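CurD (Moorea producens 3L, PDB 5KP7) probably catalyses the aldol-type condensation of acetyl and beta-ketoacyl thioesters, as hydroxymethylglutaryl-CoA synthases do, and binds 4'-phosphopantetheine. Local coordinates at residues K113-Y118 with M131-Q136; V101-E106 with I165-S170; V262-S267 with N287-L292; A324-S329 with M347-S352. The protein carries 3 engineered substitutions. One frame throughout, in Å; residues are numbered along the deposited sequence. Where two conformers were deposited one is given.

Contact 1 (K113-Y118 with M131-Q136); sequences KSMSTY and MFELKQ
The carboxylate of E133 is the flat group facing M115: the methyl CE of M115 lies above one side of its plane, 3.7 Å from E133 CD, while OE2 is approached nearly along its own C-O bond by the backbone N of M115. This joins two elements of a beta-alpha-beta unit, strand 98-104, helix 115-123 and strand 130-134, within the thiolase-like fold. The M115 N to E133 OE2 bond measures 2.9 Å with an N-H...O angle of 161°, and a water that donates to OE2 also donates to K113 O. E133 holds its CG anti to the backbone N (chi1 -171°) and runs out extended, which carries the acid from the strand to the turn leading into the helix. Shortening E133 to an alanine would probably leave the M115 amide without this acceptor and the water with one fewer anchor. The second flat group, the carbonyl of F132, receives S116 OG at 2.8 Å from above its plane, 53° out of it; S116 OG is also hydrogen-bonded to T103 OG1. F132 itself points away from the helix, and its side chain touches M100 and I102. M131, bent at its last torsion, brings SD to 3.7 Å from S116 O. On the helix side, S114 O accepts from both T117 N and the hydroxyl T117 OG1, the latter at 2.8 Å and almost in line with the carbonyl.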
loop_
_atom_site.group_PDB
_atom_site.type_symbol
_atom_site.label_atom_id
_atom_site.label_comp_id
_atom_site.label_asym_id
_atom_site.label_seq_id
_atom_site.Cartn_x
_atom_site.Cartn_y
_atom_site.Cartn_z
ATOM N N LYS A 113 -7.062 -12.914 -19.353
ATOM C CA LYS A 113 -7.855 -11.719 -19.670
ATOM C C LYS A 113 -7.509 -10.589 -18.717
ATOM O O LYS A 113 -7.684 -10.726 -17.505
ATOM C CB LYS A 113 -9.324 -12.032 -19.555
ATOM C CG LYS A 113 -10.223 -10.939 -20.119
ATOM C CD LYS A 113 -11.701 -11.266 -19.812
ATOM C CE LYS A 113 -12.684 -10.287 -20.445
ATOM N NZ LYS A 113 -12.946 -10.596 -21.851
ATOM N N SER A 114 -7.007 -9.465 -19.218
ATOM C CA SER A 114 -6.742 -8.296 -18.372
ATOM C C SER A 114 -8.041 -7.620 -17.935
ATOM O O SER A 114 -9.016 -7.526 -18.716
ATOM C CB SER A 114 -5.818 -7.253 -19.011
ATOM O OG SER A 114 -6.390 -6.570 -20.122
ATOM N N MET A 115 -8.038 -7.081 -16.724
ATOM C CA MET A 115 -9.189 -6.285 -16.254
ATOM C C MET A 115 -9.355 -5.009 -17.072
ATOM O O MET A 115 -10.436 -4.420 -17.107
ATOM C CB MET A 115 -9.039 -6.002 -14.752
ATOM C CG MET A 115 -9.273 -7.266 -14.012
ATOM S SD MET A 115 -9.285 -7.136 -12.196
ATOM C CE MET A 115 -7.539 -6.903 -11.856
ATOM N N SER A 116 -8.287 -4.601 -17.763
ATOM C CA SER A 116 -8.322 -3.416 -18.595
ATOM C C SER A 116 -9.428 -3.464 -19.660
ATOM O O SER A 116 -9.955 -2.426 -20.028
ATOM C CB SER A 116 -6.962 -3.203 -19.244
ATOM O OG SER A 116 -5.976 -3.011 -18.226
ATOM N N THR A 117 -9.732 -4.655 -20.170
ATOM C CA THR A 117 -10.793 -4.799 -21.188
ATOM C C THR A 117 -12.180 -4.386 -20.661
ATOM O O THR A 117 -12.874 -3.580 -21.280
ATOM C CB THR A 117 -10.845 -6.242 -21.732
ATOM O OG1 THR A 117 -11.054 -7.185 -20.667
ATOM C CG2 THR A 117 -9.520 -6.600 -22.393
ATOM N N TYR A 118 -12.547 -4.858 -19.481
ATOM C CA TYR A 118 -13.793 -4.431 -18.821
ATOM C C TYR A 118 -13.777 -2.964 -18.486
ATOM O O TYR A 118 -14.760 -2.267 -18.666
ATOM C CB TYR A 118 -14.013 -5.220 -17.537
ATOM C CG TYR A 118 -14.413 -6.660 -17.724
ATOM C CD1 TYR A 118 -15.675 -6.987 -18.208
ATOM C CD2 TYR A 118 -13.617 -7.689 -17.284
ATOM C CE1 TYR A 118 -16.077 -8.310 -18.332
ATOM C CE2 TYR A 118 -14.009 -9.022 -17.403
ATOM C CZ TYR A 118 -15.258 -9.315 -17.938
ATOM O OH TYR A 118 -15.656 -10.639 -18.042
ATOM N N MET A 131 -4.121 -2.437 -23.995
ATOM C CA MET A 131 -4.731 -2.822 -22.728
ATOM C C MET A 131 -4.008 -4.025 -22.164
ATOM O O MET A 131 -3.813 -5.016 -22.866
ATOM C CB MET A 131 -6.207 -3.178 -22.960
ATOM C CG MET A 131 -7.063 -1.983 -23.267
ATOM S SD MET A 131 -8.795 -2.408 -23.538
ATOM C CE MET A 131 -8.670 -3.124 -25.175
ATOM N N PHE A 132 -3.577 -3.938 -20.913
ATOM C CA PHE A 132 -2.939 -5.071 -20.254
ATOM C C PHE A 132 -2.939 -4.881 -18.744
ATOM O O PHE A 132 -3.314 -3.802 -18.241
ATOM C CB PHE A 132 -1.520 -5.366 -20.822
ATOM C CG PHE A 132 -0.608 -4.201 -20.820
ATOM C CD1 PHE A 132 0.197 -3.955 -19.724
ATOM C CD2 PHE A 132 -0.531 -3.368 -21.914
ATOM C CE1 PHE A 132 1.055 -2.853 -19.709
ATOM C CE2 PHE A 132 0.328 -2.269 -21.916
ATOM C CZ PHE A 132 1.125 -2.024 -20.811
ATOM N N GLU A 133 -2.529 -5.934 -18.041
ATOM C CA GLU A 133 -2.504 -5.976 -16.571
ATOM C C GLU A 133 -1.085 -6.301 -16.109
ATOM O O GLU A 133 -0.426 -7.158 -16.688
ATOM C CB GLU A 133 -3.516 -7.013 -16.092
ATOM C CG GLU A 133 -3.793 -7.058 -14.608
ATOM C CD GLU A 133 -4.921 -8.012 -14.255
ATOM O OE1 GLU A 133 -4.722 -8.758 -13.284
ATOM O OE2 GLU A 133 -5.995 -8.031 -14.939
ATOM N N LEU A 134 -0.661 -5.658 -15.027
ATOM C CA LEU A 134 0.695 -5.717 -14.564
ATOM C C LEU A 134 0.731 -6.229 -13.123
ATOM O O LEU A 134 -0.052 -5.743 -12.289
ATOM C CB LEU A 134 1.286 -4.311 -14.673
ATOM C CG LEU A 134 2.786 -4.216 -14.503
ATOM C CD1 LEU A 134 3.306 -2.998 -15.237
ATOM C CD2 LEU A 134 3.171 -4.164 -13.030
ATOM N N LYS A 135 1.637 -7.188 -12.851
ATOM C CA LYS A 135 1.748 -7.900 -11.573
ATOM C C LYS A 135 3.190 -7.824 -11.048
ATOM O O LYS A 135 4.148 -8.171 -11.761
ATOM C CB LYS A 135 1.348 -9.367 -11.786
ATOM C CG LYS A 135 1.506 -10.272 -10.586
ATOM C CD LYS A 135 1.022 -11.690 -10.819
ATOM C CE LYS A 135 1.717 -12.421 -11.912
ATOM N NZ LYS A 135 1.111 -13.788 -12.146
ATOM N N GLN A 136 3.326 -7.402 -9.799
ATOM C CA GLN A 136 4.555 -7.614 -8.972
ATOM C C GLN A 136 4.226 -7.146 -7.555
ATOM O O GLN A 136 4.770 -6.154 -7.015
ATOM C CB GLN A 136 5.816 -6.947 -9.522
ATOM C CG GLN A 136 7.078 -7.105 -8.639
ATOM C CD GLN A 136 7.158 -8.377 -7.817
ATOM O OE1 GLN A 136 7.190 -8.320 -6.544
ATOM N NE2 GLN A 136 7.238 -9.486 -8.461
HETATM O O HOH W 1 -7.478 -10.408 -14.528
#

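Contact 2 (V101-E106 with I165-S170); sequences VITCSE and IATDIS
T103 lays its methyl CG2 obliquely against the methyl CG2 of T167, the carbons 3.8 Å apart; the hydroxyls turn elsewhere, T103 OG1 to S116 and T167 OG1 to the carbonyl of P75. The backbones carrying them pair as parallel strands in the central sheet of the thiolase-like fold: C104 N donates to I165 O at 2.8 Å, and T167 N to C104 O at 3.0 Å. Past the paired residues, D168 takes over the role of a strand carbonyl. Its CG stands beside the backbone N (chi1 -84°), bringing OD1 to E106 N at 2.7 Å, where the syn lone pair accepts. S107 OG binds the same oxygen, and OD2 accepts from G323 N. Replacing D168 by an alanine is likely to leave the amides of E106 and G323 without these acceptors and S107 OG without one of its partners. E106 OE1 is 4.2 Å from D168 OD2, but E106 has R227 as its salt-bridge partner; its side chain lies about 8 Å from the bound 4'-phosphopantetheine. Strand 98-104 lies between 130-134 and 161-168; helices 75-89 and 115-123 pack on the face bearing T103 and I165, and helix 140-154 meets C104 on the other.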
loop_
_atom_site.group_PDB
_atom_site.type_symbol
_atom_site.label_atom_id
_atom_site.label_comp_id
_atom_site.label_asym_id
_atom_site.label_seq_id
_atom_site.Cartn_x
_atom_site.Cartn_y
_atom_site.Cartn_z
ATOM N N VAL A 101 -4.297 1.580 -21.327
ATOM C CA VAL A 101 -4.912 1.331 -20.025
ATOM C C VAL A 101 -4.115 0.198 -19.372
ATOM O O VAL A 101 -4.051 -0.906 -19.920
ATOM C CB VAL A 101 -6.387 0.922 -20.161
ATOM C CG1 VAL A 101 -6.956 0.534 -18.816
ATOM C CG2 VAL A 101 -7.220 2.037 -20.762
ATOM N N ILE A 102 -3.466 0.501 -18.251
ATOM C CA ILE A 102 -2.716 -0.486 -17.483
ATOM C C ILE A 102 -3.422 -0.688 -16.162
ATOM O O ILE A 102 -3.577 0.264 -15.367
ATOM C CB ILE A 102 -1.266 -0.068 -17.200
ATOM C CG1 ILE A 102 -0.548 0.303 -18.512
ATOM C CG2 ILE A 102 -0.562 -1.211 -16.497
ATOM C CD1 ILE A 102 0.917 0.673 -18.333
ATOM N N THR A 103 -3.884 -1.910 -15.904
ATOM C CA THR A 103 -4.443 -2.256 -14.605
ATOM C C THR A 103 -3.358 -2.923 -13.791
ATOM O O THR A 103 -2.696 -3.844 -14.274
ATOM C CB THR A 103 -5.666 -3.165 -14.768
ATOM O OG1 THR A 103 -6.639 -2.478 -15.563
ATOM C CG2 THR A 103 -6.280 -3.461 -13.429
ATOM N N CYS A 104 -3.160 -2.471 -12.573
ATOM C CA CYS A 104 -2.072 -2.932 -11.696
ATOM C C CYS A 104 -2.711 -3.593 -10.519
ATOM O O CYS A 104 -3.494 -2.949 -9.781
ATOM C CB CYS A 104 -1.222 -1.737 -11.265
ATOM S SG CYS A 104 -0.524 -0.838 -12.685
ATOM N N SER A 105 -2.474 -4.881 -10.333
ATOM C CA SER A 105 -3.271 -5.628 -9.359
ATOM C C SER A 105 -2.570 -6.933 -8.957
ATOM O O SER A 105 -1.785 -7.474 -9.755
ATOM C CB SER A 105 -4.679 -5.928 -9.938
ATOM O OG SER A 105 -5.534 -6.470 -8.941
ATOM N N GLU A 106 -2.902 -7.412 -7.770
ATOM C CA GLU A 106 -2.604 -8.777 -7.336
ATOM C C GLU A 106 -3.898 -9.524 -7.005
ATOM O O GLU A 106 -3.869 -10.564 -6.333
ATOM C CB GLU A 106 -1.573 -8.814 -6.211
ATOM C CG GLU A 106 -1.940 -8.006 -4.975
ATOM C CD GLU A 106 -0.699 -7.642 -4.169
ATOM O OE1 GLU A 106 -0.074 -6.600 -4.442
ATOM O OE2 GLU A 106 -0.357 -8.406 -3.273
ATOM N N ILE A 165 -4.490 2.276 -13.460
ATOM C CA ILE A 165 -5.365 2.077 -12.308
ATOM C C ILE A 165 -4.836 0.939 -11.486
ATOM O O ILE A 165 -4.732 -0.203 -11.958
ATOM C CB ILE A 165 -6.841 1.788 -12.671
ATOM C CG1 ILE A 165 -7.367 2.795 -13.696
ATOM C CG2 ILE A 165 -7.704 1.790 -11.411
ATOM C CD1 ILE A 165 -8.726 2.421 -14.255
ATOM N N ALA A 166 -4.479 1.251 -10.245
ATOM C CA ALA A 166 -4.077 0.257 -9.265
ATOM C C ALA A 166 -5.331 -0.100 -8.463
ATOM O O ALA A 166 -5.999 0.781 -7.912
ATOM C CB ALA A 166 -2.972 0.774 -8.344
ATOM N N THR A 167 -5.692 -1.372 -8.479
ATOM C CA THR A 167 -6.922 -1.856 -7.845
ATOM C C THR A 167 -6.690 -3.176 -7.158
ATOM O O THR A 167 -6.079 -4.079 -7.743
ATOM C CB THR A 167 -8.089 -1.966 -8.872
ATOM O OG1 THR A 167 -9.248 -2.406 -8.197
ATOM C CG2 THR A 167 -7.747 -2.905 -10.018
ATOM N N ASP A 168 -7.128 -3.298 -5.909
ATOM C CA ASP A 168 -6.957 -4.546 -5.147
ATOM C C ASP A 168 -8.050 -4.670 -4.076
ATOM O O ASP A 168 -8.501 -3.657 -3.525
ATOM C CB ASP A 168 -5.557 -4.643 -4.518
ATOM C CG ASP A 168 -4.493 -5.191 -5.486
ATOM O OD1 ASP A 168 -4.651 -6.309 -5.997
ATOM O OD2 ASP A 168 -3.489 -4.492 -5.715
ATOM N N ILE A 169 -8.482 -5.908 -3.833
ATOM C CA ILE A 169 -9.417 -6.227 -2.763
ATOM C C ILE A 169 -8.824 -7.359 -1.967
ATOM O O ILE A 169 -7.965 -8.071 -2.452
ATOM C CB ILE A 169 -10.775 -6.627 -3.338
ATOM C CG1 ILE A 169 -11.348 -5.397 -4.043
ATOM C CG2 ILE A 169 -11.718 -7.173 -2.276
ATOM C CD1 ILE A 169 -12.611 -5.649 -4.709
ATOM N N SER A 170 -9.302 -7.543 -0.755
ATOM C CA SER A 170 -8.852 -8.674 0.096
ATOM C C SER A 170 -10.032 -9.582 0.365
ATOM O O SER A 170 -10.713 -9.426 1.369
ATOM C CB SER A 170 -8.300 -8.104 1.406
ATOM O OG SER A 170 -7.168 -7.293 1.124
HETATM O O HOH W 2 -3.002 -2.238 -7.009
HETATM O O HOH W 3 -0.972 -4.969 -6.609
#

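Contact 3 (V262-S267 with N287-L292); sequences VDYRES and NMMRRL
Y264 sets its ring against helix 278-293, meeting M288, M289 and L292 in a cluster that includes two Met-aromatic contacts. A chi1 of -171° swings the ring off the 262-267 turn and onto the helix. M288 is bent at both its second and third torsions and arches across one side of the phenol ring, the side L292 CD1 also meets: CB comes 3.6 Å from Y264 CE2, and the terminal CE returns to 3.6 Å from Y264 CE1. M289 folds at the same two torsions but reaches a different part of the ring. Its sulfur lies in the ring plane at the edge, 82° off the normal, with SD 3.8 Å from Y264 CD2. One turn of helix beyond M288, L292 adds an off-centre CH-pi contact, CD1 being 4.3 Å from the Y264 ring centroid and 29° off its normal. Y252 of helix 237-258 meets the ring edge-to-face, so the tyrosine is wedged between helices at a place remote from the annotated sites. The turn that presents it is an Asx turn: D263 OD2 accepts from R265 N at 2.9 Å and from E266 N at 2.8 Å. R265 is extended at first and then bends at its third torsion; its guanidinium forms a salt bridge with E299 of helix 297-307, and NH1 also touches the methyl CE of M289, 3.7 Å away.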
loop_
_atom_site.group_PDB
_atom_site.type_symbol
_atom_site.label_atom_id
_atom_site.label_comp_id
_atom_site.label_asym_id
_atom_site.label_seq_id
_atom_site.Cartn_x
_atom_site.Cartn_y
_atom_site.Cartn_z
ATOM N N VAL A 262 21.615 15.031 -3.502
ATOM C CA VAL A 262 20.319 14.898 -2.841
ATOM C C VAL A 262 20.505 14.576 -1.353
ATOM O O VAL A 262 21.458 13.887 -0.978
ATOM C CB VAL A 262 19.420 13.871 -3.548
ATOM C CG1 VAL A 262 19.877 12.436 -3.279
ATOM C CG2 VAL A 262 17.974 14.069 -3.135
ATOM N N ASP A 263 19.628 15.130 -0.521
ATOM C CA ASP A 263 19.658 14.936 0.929
ATOM C C ASP A 263 18.308 14.433 1.396
ATOM O O ASP A 263 17.301 15.003 1.019
ATOM C CB ASP A 263 19.997 16.252 1.639
ATOM C CG ASP A 263 20.174 16.068 3.128
ATOM O OD1 ASP A 263 21.342 15.863 3.553
ATOM O OD2 ASP A 263 19.174 16.115 3.865
ATOM N N TYR A 264 18.292 13.379 2.209
ATOM C CA TYR A 264 17.042 12.735 2.591
ATOM C C TYR A 264 16.122 13.653 3.406
ATOM O O TYR A 264 14.919 13.507 3.327
ATOM C CB TYR A 264 17.313 11.456 3.361
ATOM C CG TYR A 264 16.113 10.599 3.621
ATOM C CD1 TYR A 264 15.510 9.854 2.588
ATOM C CD2 TYR A 264 15.601 10.474 4.894
ATOM C CE1 TYR A 264 14.402 9.063 2.825
ATOM C CE2 TYR A 264 14.502 9.669 5.145
ATOM C CZ TYR A 264 13.925 8.956 4.102
ATOM O OH TYR A 264 12.846 8.148 4.324
ATOM N N ARG A 265 16.689 14.580 4.174
ATOM C CA ARG A 265 15.871 15.586 4.858
ATOM C C ARG A 265 15.607 16.788 3.977
ATOM O O ARG A 265 14.468 17.195 3.814
ATOM C CB ARG A 265 16.506 16.055 6.165
ATOM C CG ARG A 265 15.626 17.075 6.886
ATOM C CD ARG A 265 15.941 17.238 8.363
ATOM N NE ARG A 265 17.365 17.192 8.631
ATOM C CZ ARG A 265 17.937 16.716 9.750
ATOM N NH1 ARG A 265 17.217 16.221 10.774
ATOM N NH2 ARG A 265 19.263 16.736 9.851
ATOM N N GLU A 266 16.654 17.367 3.415
ATOM C CA GLU A 266 16.528 18.679 2.774
ATOM C C GLU A 266 15.864 18.690 1.409
ATOM O O GLU A 266 15.271 19.692 1.047
ATOM C CB GLU A 266 17.901 19.378 2.667
ATOM C CG GLU A 266 18.571 19.605 4.004
ATOM C CD GLU A 266 17.708 20.428 4.944
ATOM O OE1 GLU A 266 17.274 21.543 4.550
ATOM O OE2 GLU A 266 17.452 19.973 6.084
ATOM N N SER A 267 15.955 17.600 0.645
ATOM C CA SER A 267 15.460 17.607 -0.723
ATOM C C SER A 267 13.991 17.273 -0.851
ATOM O O SER A 267 13.425 17.485 -1.907
ATOM C CB SER A 267 16.267 16.631 -1.578
ATOM O OG SER A 267 17.634 17.023 -1.540
ATOM N N ASN A 287 14.507 4.470 10.759
ATOM C CA ASN A 287 15.732 3.775 10.351
ATOM C C ASN A 287 16.522 4.583 9.315
ATOM O O ASN A 287 17.747 4.742 9.414
ATOM C CB ASN A 287 15.378 2.384 9.819
ATOM C CG ASN A 287 16.599 1.539 9.516
ATOM O OD1 ASN A 287 16.730 1.001 8.410
ATOM N ND2 ASN A 287 17.462 1.376 10.495
ATOM N N MET A 288 15.816 5.117 8.324
ATOM C CA MET A 288 16.459 5.957 7.327
ATOM C C MET A 288 17.101 7.225 7.911
ATOM O O MET A 288 18.242 7.564 7.571
ATOM C CB MET A 288 15.471 6.362 6.235
ATOM C CG MET A 288 14.934 5.185 5.410
ATOM S SD MET A 288 16.128 4.537 4.225
ATOM C CE MET A 288 15.997 5.792 2.963
ATOM N N MET A 289 16.355 7.927 8.768
ATOM C CA MET A 289 16.866 9.153 9.414
ATOM C C MET A 289 18.081 8.866 10.319
ATOM O O MET A 289 19.056 9.629 10.299
ATOM C CB MET A 289 15.766 9.870 10.196
ATOM C CG MET A 289 14.693 10.534 9.327
ATOM S SD MET A 289 15.295 11.928 8.355
ATOM C CE MET A 289 15.517 13.179 9.612
ATOM N N ARG A 290 18.023 7.782 11.091
ATOM C CA ARG A 290 19.152 7.377 11.973
ATOM C C ARG A 290 20.414 7.132 11.123
ATOM O O ARG A 290 21.486 7.638 11.448
ATOM C CB ARG A 290 18.749 6.127 12.783
ATOM C CG ARG A 290 19.566 5.700 14.003
ATOM C CD ARG A 290 18.758 4.724 14.905
ATOM N NE ARG A 290 18.090 3.665 14.120
ATOM C CZ ARG A 290 16.933 3.037 14.421
ATOM N NH1 ARG A 290 16.257 3.288 15.549
ATOM N NH2 ARG A 290 16.449 2.120 13.578
ATOM N N ARG A 291 20.286 6.395 10.026
ATOM C CA ARG A 291 21.455 6.014 9.219
ATOM C C ARG A 291 21.970 7.166 8.338
ATOM O O ARG A 291 23.181 7.439 8.305
ATOM C CB ARG A 291 21.142 4.783 8.380
ATOM C CG ARG A 291 22.367 4.135 7.718
ATOM C CD ARG A 291 21.967 2.947 6.856
ATOM N NE ARG A 291 20.786 3.297 6.079
ATOM C CZ ARG A 291 20.766 3.965 4.916
ATOM N NH1 ARG A 291 21.893 4.343 4.292
ATOM N NH2 ARG A 291 19.583 4.245 4.361
ATOM N N LEU A 292 21.070 7.884 7.674
ATOM C CA LEU A 292 21.488 8.897 6.697
ATOM C C LEU A 292 21.831 10.244 7.331
ATOM O O LEU A 292 22.707 10.948 6.850
ATOM C CB LEU A 292 20.412 9.092 5.633
ATOM C CG LEU A 292 20.199 7.874 4.734
ATOM C CD1 LEU A 292 18.898 8.013 3.958
ATOM C CD2 LEU A 292 21.382 7.672 3.794
#

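Contact 4 (A324-S329 with M347-S352); sequences ATLFLS and MFSYGS
This is an apolar helix-on-sheet contact in the interior of the thiolase-like fold, where helix 325-336 runs alongside strand 343-351, nearly antiparallel to it. The axes of the short segments 325-329 and 347-351 are 9.1 Å apart at closest approach, and their directions differ by 161°. No hydrogen bond crosses between them, and the evidence for packing is the way L326 fits the strand. With chi1 at 172°, the branch point of this leucine stands clear of the helix backbone and its methyls meet the strand. There the two methyls divide the work: CD1 lies 3.6 Å from the carbonyl oxygen of F348, whereas CD2 rests 3.6 Å from S349 CB. On the other flank, M347 folds at its second and third torsions so that CE comes to 3.8 Å from L326 CG, the two side chains crossing at a slant. Y359, on the adjoining strand 355-363, touches L326, F327 and M347 and so extends the same apolar layer. F348 points away from helix 325-336, and its side chain packs on helix 237-258, where its ring meets Y244 edge-to-face. Y244 lines the phosphopantetheine pocket, and the side chain of F348 is about 8 Å from the bound ligand; the strand thus has the helix on one face and surroundings of the pocket on the other. The M347 methyl also reaches the rim of the F327 ring, lying near its plane with CE 4.5 Å from F327 CD1.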
loop_
_atom_site.group_PDB
_atom_site.type_symbol
_atom_site.label_atom_id
_atom_site.label_comp_id
_atom_site.label_asym_id
_atom_site.label_seq_id
_atom_site.Cartn_x
_atom_site.Cartn_y
_atom_site.Cartn_z
ATOM N N ALA A 324 -2.115 -0.043 -4.889
ATOM C CA ALA A 324 -2.653 1.304 -4.885
ATOM C C ALA A 324 -2.215 2.142 -3.648
ATOM O O ALA A 324 -2.446 3.350 -3.616
ATOM C CB ALA A 324 -4.172 1.247 -4.920
ATOM N N THR A 325 -1.622 1.511 -2.639
ATOM C CA THR A 325 -1.446 2.196 -1.355
ATOM C C THR A 325 -0.531 3.402 -1.471
ATOM O O THR A 325 -0.831 4.473 -0.921
ATOM C CB THR A 325 -0.937 1.258 -0.253
ATOM O OG1 THR A 325 -1.753 0.085 -0.219
ATOM C CG2 THR A 325 -0.984 1.953 1.098
ATOM N N LEU A 326 0.594 3.263 -2.155
ATOM C CA LEU A 326 1.503 4.433 -2.326
ATOM C C LEU A 326 0.813 5.623 -3.032
ATOM O O LEU A 326 1.068 6.785 -2.717
ATOM C CB LEU A 326 2.781 4.009 -3.092
ATOM C CG LEU A 326 3.736 5.118 -3.509
ATOM C CD1 LEU A 326 4.293 5.823 -2.285
ATOM C CD2 LEU A 326 4.897 4.513 -4.308
ATOM N N PHE A 327 -0.062 5.330 -3.999
ATOM C CA PHE A 327 -0.780 6.387 -4.693
ATOM C C PHE A 327 -1.803 7.038 -3.785
ATOM O O PHE A 327 -1.986 8.263 -3.844
ATOM C CB PHE A 327 -1.437 5.881 -5.980
ATOM C CG PHE A 327 -0.453 5.351 -7.011
ATOM C CD1 PHE A 327 0.858 5.788 -7.056
ATOM C CD2 PHE A 327 -0.878 4.428 -7.938
ATOM C CE1 PHE A 327 1.758 5.290 -8.002
ATOM C CE2 PHE A 327 0.008 3.943 -8.907
ATOM C CZ PHE A 327 1.324 4.391 -8.927
ATOM N N LEU A 328 -2.413 6.251 -2.910
ATOM C CA LEU A 328 -3.304 6.830 -1.922
ATOM C C LEU A 328 -2.514 7.717 -0.943
ATOM O O LEU A 328 -2.981 8.778 -0.533
ATOM C CB LEU A 328 -4.063 5.757 -1.153
ATOM C CG LEU A 328 -5.072 6.316 -0.130
ATOM C CD1 LEU A 328 -6.065 7.268 -0.770
ATOM C CD2 LEU A 328 -5.726 5.188 0.618
ATOM N N SER A 329 -1.337 7.232 -0.536
ATOM C CA SER A 329 -0.459 8.031 0.327
ATOM C C SER A 329 -0.081 9.371 -0.317
ATOM O O SER A 329 -0.149 10.437 0.312
ATOM C CB SER A 329 0.799 7.261 0.677
ATOM O OG SER A 329 1.625 8.070 1.488
ATOM N N MET A 347 8.922 9.320 -3.033
ATOM C CA MET A 347 8.012 8.200 -3.105
ATOM C C MET A 347 8.779 6.883 -3.004
ATOM O O MET A 347 9.697 6.654 -3.797
ATOM C CB MET A 347 7.307 8.220 -4.477
ATOM C CG MET A 347 6.585 9.504 -4.821
ATOM S SD MET A 347 4.913 9.500 -4.223
ATOM C CE MET A 347 4.080 8.382 -5.372
ATOM N N PHE A 348 8.366 6.016 -2.086
ATOM C CA PHE A 348 8.966 4.673 -1.935
ATOM C C PHE A 348 7.933 3.589 -2.133
ATOM O O PHE A 348 6.959 3.503 -1.375
ATOM C CB PHE A 348 9.637 4.452 -0.579
ATOM C CG PHE A 348 10.178 3.053 -0.433
ATOM C CD1 PHE A 348 11.169 2.611 -1.299
ATOM C CD2 PHE A 348 9.644 2.168 0.464
ATOM C CE1 PHE A 348 11.649 1.313 -1.250
ATOM C CE2 PHE A 348 10.130 0.846 0.530
ATOM C CZ PHE A 348 11.123 0.431 -0.348
ATOM N N SER A 349 8.157 2.775 -3.163
ATOM C CA SER A 349 7.319 1.632 -3.482
ATOM C C SER A 349 8.009 0.333 -3.147
ATOM O O SER A 349 9.195 0.172 -3.433
ATOM C CB SER A 349 7.025 1.654 -4.998
ATOM O OG SER A 349 6.182 0.591 -5.335
ATOM N N TYR A 350 7.278 -0.609 -2.567
ATOM C CA TYR A 350 7.777 -1.979 -2.282
ATOM C C TYR A 350 6.712 -2.966 -2.694
ATOM O O TYR A 350 5.529 -2.716 -2.471
ATOM C CB TYR A 350 8.042 -2.197 -0.789
ATOM C CG TYR A 350 8.537 -3.586 -0.447
ATOM C CD1 TYR A 350 9.847 -3.958 -0.712
ATOM C CD2 TYR A 350 7.689 -4.552 0.087
ATOM C CE1 TYR A 350 10.320 -5.231 -0.450
ATOM C CE2 TYR A 350 8.162 -5.825 0.373
ATOM C CZ TYR A 350 9.474 -6.160 0.099
ATOM O OH TYR A 350 9.934 -7.423 0.358
ATOM N N GLY A 351 7.115 -4.094 -3.281
ATOM C CA GLY A 351 6.211 -5.199 -3.457
ATOM C C GLY A 351 6.917 -6.462 -3.014
ATOM O O GLY A 351 8.079 -6.685 -3.400
ATOM N N SER A 352 6.245 -7.287 -2.216
ATOM C CA SER A 352 6.807 -8.589 -1.801
ATOM C C SER A 352 7.251 -9.428 -2.994
ATOM O O SER A 352 6.674 -9.319 -4.105
ATOM C CB SER A 352 5.759 -9.385 -1.039
ATOM O OG SER A 352 5.476 -8.724 0.160
#

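How the contacts relate
Contacts 1, 2 and 4 share one mixed sheet, whereas contact 3 lies at the periphery, its centre 37 Å from that of contact 1. Contact 1 is nested along the chain inside the loop closed by contact 2, and the two touch, with centres 8 Å apart, because strands 130-134 and 98-104 are neighbours. Contacts 3 and 4 follow in series. The centre of contact 4 is 12 Å from that of contact 2, and A324 packs on A166, so the N-terminal and C-terminal parts of the chain meet in the core. Contacts 3 and 4 do not touch, their nearest atoms being about 7 Å apart, although segment 262-267 leads into strand 270-273, the sheet neighbour of strand 343-351.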